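Local coordinates for tail spike protein gp49 (Pseudomonas phage LKA1, PDB 4RU4) that probably acts as a tailspike lyase that cleaves the O-specific polysaccharide of its Pseudomonas host during entry into the cell, at residues I72-Y77 and G95-I100. Sequence-based numbering, arbitrary orientation.
Sequences IPSGDY and GATSII
Y77 N gives its hydrogen to I99 O at 2.9 Å, and an N-H...O angle of 178° makes this bond practically straight. Two further backbone bonds, I99 N to G75 O and G75 N to T97 O, alternate with it, so the pairs G75 with S98, D76 with I99 and Y77 with I100 are parallel bridges. The axes of 75-77 and 98-100 lie 4.8 Å apart and differ by 11° in direction.

Along the Y77 side chain, CB lies 3.7 Å from I99 O. CG stands beside the backbone N and anti to the carbonyl carbon (chi1 -58°), which turns the ring back toward P73 and brings OH to P73 O. The ring meets I99 O edge-on: CD1 of Y77 approaches that oxygen to 3.2 Å, close to the ring plane. At the tip, Y77 OH donates to P73 O over 2.9 Å, from above that carbonyl's plane, tying the ring back across the bend at P73 and S74. L60 of helix 55-65 also packs against this side chain.

Strand 98-107 pairs in turn with 212-214, as successive parallel rungs do in the right-handed beta-helix of pectin lyase-like proteins. On the face carrying Y77, S98 and I100, S98 OG donates to I72 O (2.7 Å), tilted from the carbonyl plane, while accepting from D94 N. On that face, too, I100 CD1 meets I72 CD1 at 3.9 Å, the two side chains crossing at about a right angle. D76 and I99 share the other face: D76 OD1 touches I99 CG2 where the two side chains cross at a slant, and D76 OD2 forms a salt bridge with R101. Where the loops meet, the S74 and T97 hydroxyls share a hydrogen bond, OG to OG1 2.6 Å, and T97 OG1 is also bonded to Q90 of a neighbouring subunit.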
ATOM      1  N   ILE B  72     -28.939 -19.816  -9.388  1.00 12.98           N
ATOM      2  CA  ILE B  72     -29.285 -20.797  -8.366  1.00 13.72           C
ATOM      3  C   ILE B  72     -29.963 -20.074  -7.210  1.00 14.14           C
ATOM      4  O   ILE B  72     -29.314 -19.402  -6.439  1.00 13.51           O
ATOM      5  CB  ILE B  72     -28.024 -21.523  -7.831  1.00 14.01           C
ATOM      6  CG1 ILE B  72     -27.289 -22.234  -8.968  1.00 13.76           C
ATOM      7  CG2 ILE B  72     -28.390 -22.521  -6.718  1.00 15.27           C
ATOM      8  CD1 ILE B  72     -26.151 -23.143  -8.489  1.00 16.16           C
ATOM      9  N   PRO B  73     -31.285 -20.236  -7.084  1.00 16.18           N
ATOM     10  CA  PRO B  73     -32.068 -19.676  -5.973  1.00 16.91           C
ATOM     11  C   PRO B  73     -31.602 -20.281  -4.673  1.00 13.78           C
ATOM     12  O   PRO B  73     -31.082 -21.393  -4.740  1.00 15.80           O
ATOM     13  CB  PRO B  73     -33.486 -20.198  -6.257  1.00 15.11           C
ATOM     14  CG  PRO B  73     -33.495 -20.471  -7.716  1.00 19.29           C
ATOM     15  CD  PRO B  73     -32.117 -21.009  -8.012  1.00 16.36           C
ATOM     16  N   SER B  74     -31.805 -19.600  -3.545  1.00 14.71           N
ATOM     17  CA  SER B  74     -31.632 -20.182  -2.215  1.00 14.99           C
ATOM     18  C   SER B  74     -32.184 -21.582  -2.169  1.00 15.39           C
ATOM     19  O   SER B  74     -33.299 -21.832  -2.614  1.00 16.26           O
ATOM     20  CB  SER B  74     -32.368 -19.369  -1.132  1.00 16.37           C
ATOM     21  OG  SER B  74     -31.625 -18.222  -0.798  1.00 24.81           O
ATOM     22  N   GLY B  75     -31.399 -22.486  -1.602  1.00 13.41           N
ATOM     23  CA  GLY B  75     -31.778 -23.875  -1.482  1.00 12.33           C
ATOM     24  C   GLY B  75     -30.513 -24.658  -1.187  1.00 13.13           C
ATOM     25  O   GLY B  75     -29.411 -24.092  -1.186  1.00 12.96           O
ATOM     26  N   ASP B  76     -30.661 -25.954  -0.933  1.00 10.97           N
ATOM     27  CA  ASP B  76     -29.557 -26.760  -0.455  1.00 14.18           C
ATOM     28  C   ASP B  76     -29.537 -27.983  -1.351  1.00 12.46           C
ATOM     29  O   ASP B  76     -30.283 -28.924  -1.147  1.00 14.18           O
ATOM     30  CB  ASP B  76     -29.796 -27.117   1.022  1.00 18.30           C
ATOM     31  CG  ASP B  76     -28.567 -27.698   1.702  1.00 18.90           C
ATOM     32  OD1 ASP B  76     -27.758 -28.400   1.060  1.00 17.53           O
ATOM     33  OD2 ASP B  76     -28.407 -27.462   2.910  1.00 21.35           O
ATOM     34  N   TYR B  77     -28.704 -27.934  -2.388  1.00 12.63           N
ATOM     35  CA  TYR B  77     -28.765 -28.910  -3.473  1.00 11.17           C
ATOM     36  C   TYR B  77     -27.797 -30.070  -3.247  1.00 11.81           C
ATOM     37  O   TYR B  77     -26.589 -29.861  -3.080  1.00 12.15           O
ATOM     38  CB  TYR B  77     -28.455 -28.186  -4.778  1.00 11.62           C
ATOM     39  CG  TYR B  77     -29.398 -27.035  -5.063  1.00 10.13           C
ATOM     40  CD1 TYR B  77     -29.146 -25.754  -4.574  1.00  8.49           C
ATOM     41  CD2 TYR B  77     -30.536 -27.227  -5.840  1.00 12.97           C
ATOM     42  CE1 TYR B  77     -30.008 -24.711  -4.836  1.00 13.43           C
ATOM     43  CE2 TYR B  77     -31.398 -26.190  -6.118  1.00 14.60           C
ATOM     44  CZ  TYR B  77     -31.133 -24.931  -5.609  1.00 15.50           C
ATOM     45  OH  TYR B  77     -31.996 -23.888  -5.874  1.00 19.11           O
ATOM     46  N   GLY B  95     -26.411 -15.708  -2.818  1.00 12.04           N
ATOM     47  CA  GLY B  95     -25.513 -15.556  -1.695  1.00 13.63           C
ATOM     48  C   GLY B  95     -25.296 -16.880  -0.985  1.00 11.53           C
ATOM     49  O   GLY B  95     -25.439 -17.960  -1.564  1.00 11.21           O
ATOM     50  N   ALA B  96     -24.950 -16.794   0.289  1.00  8.12           N
ATOM     51  CA  ALA B  96     -24.499 -17.957   1.042  1.00  8.46           C
ATOM     52  C   ALA B  96     -25.617 -18.965   1.266  1.00 11.22           C
ATOM     53  O   ALA B  96     -25.351 -20.082   1.694  1.00 12.10           O
ATOM     54  CB  ALA B  96     -23.902 -17.514   2.397  1.00  6.14           C
ATOM     55  N   THR B  97     -26.866 -18.571   0.985  1.00 12.28           N
ATOM     56  CA  THR B  97     -27.998 -19.504   1.134  1.00 10.33           C
ATOM     57  C   THR B  97     -28.213 -20.350  -0.117  1.00  8.26           C
ATOM     58  O   THR B  97     -29.056 -21.247  -0.120  1.00 11.89           O
ATOM     59  CB  THR B  97     -29.318 -18.778   1.467  1.00 11.90           C
ATOM     60  OG1 THR B  97     -29.489 -17.697   0.554  1.00 14.53           O
ATOM     61  CG2 THR B  97     -29.293 -18.231   2.896  1.00 10.90           C
ATOM     62  N   SER B  98     -27.465 -20.059  -1.179  1.00  8.83           N
ATOM     63  CA  SER B  98     -27.490 -20.882  -2.384  1.00  8.80           C
ATOM     64  C   SER B  98     -26.376 -21.913  -2.235  1.00  8.92           C
ATOM     65  O   SER B  98     -25.204 -21.654  -2.591  1.00  8.88           O
ATOM     66  CB  SER B  98     -27.285 -20.031  -3.641  1.00 10.32           C
ATOM     67  OG  SER B  98     -28.384 -19.159  -3.887  1.00 14.30           O
ATOM     68  N   ILE B  99     -26.732 -23.062  -1.674  1.00  7.86           N
ATOM     69  CA  ILE B  99     -25.753 -24.054  -1.238  1.00  9.94           C
ATOM     70  C   ILE B  99     -25.680 -25.261  -2.146  1.00 10.70           C
ATOM     71  O   ILE B  99     -26.708 -25.888  -2.454  1.00 10.23           O
ATOM     72  CB  ILE B  99     -26.092 -24.527   0.184  1.00 12.52           C
ATOM     73  CG1 ILE B  99     -25.884 -23.379   1.170  1.00 13.46           C
ATOM     74  CG2 ILE B  99     -25.276 -25.761   0.594  1.00 10.44           C
ATOM     75  CD1 ILE B  99     -26.667 -23.552   2.469  1.00 13.41           C
ATOM     76  N   ILE B 100     -24.461 -25.586  -2.580  1.00  8.48           N
ATOM     77  CA  ILE B 100     -24.207 -26.825  -3.314  1.00  9.61           C
ATOM     78  C   ILE B 100     -23.430 -27.770  -2.385  1.00  9.82           C
ATOM     79  O   ILE B 100     -22.362 -27.417  -1.878  1.00 10.31           O
ATOM     80  CB  ILE B 100     -23.383 -26.575  -4.599  1.00 10.21           C
ATOM     81  CG1 ILE B 100     -24.127 -25.651  -5.560  1.00 12.12           C
ATOM     82  CG2 ILE B 100     -23.030 -27.886  -5.277  1.00 12.28           C
ATOM     83  CD1 ILE B 100     -23.226 -25.104  -6.700  1.00 13.27           C
TER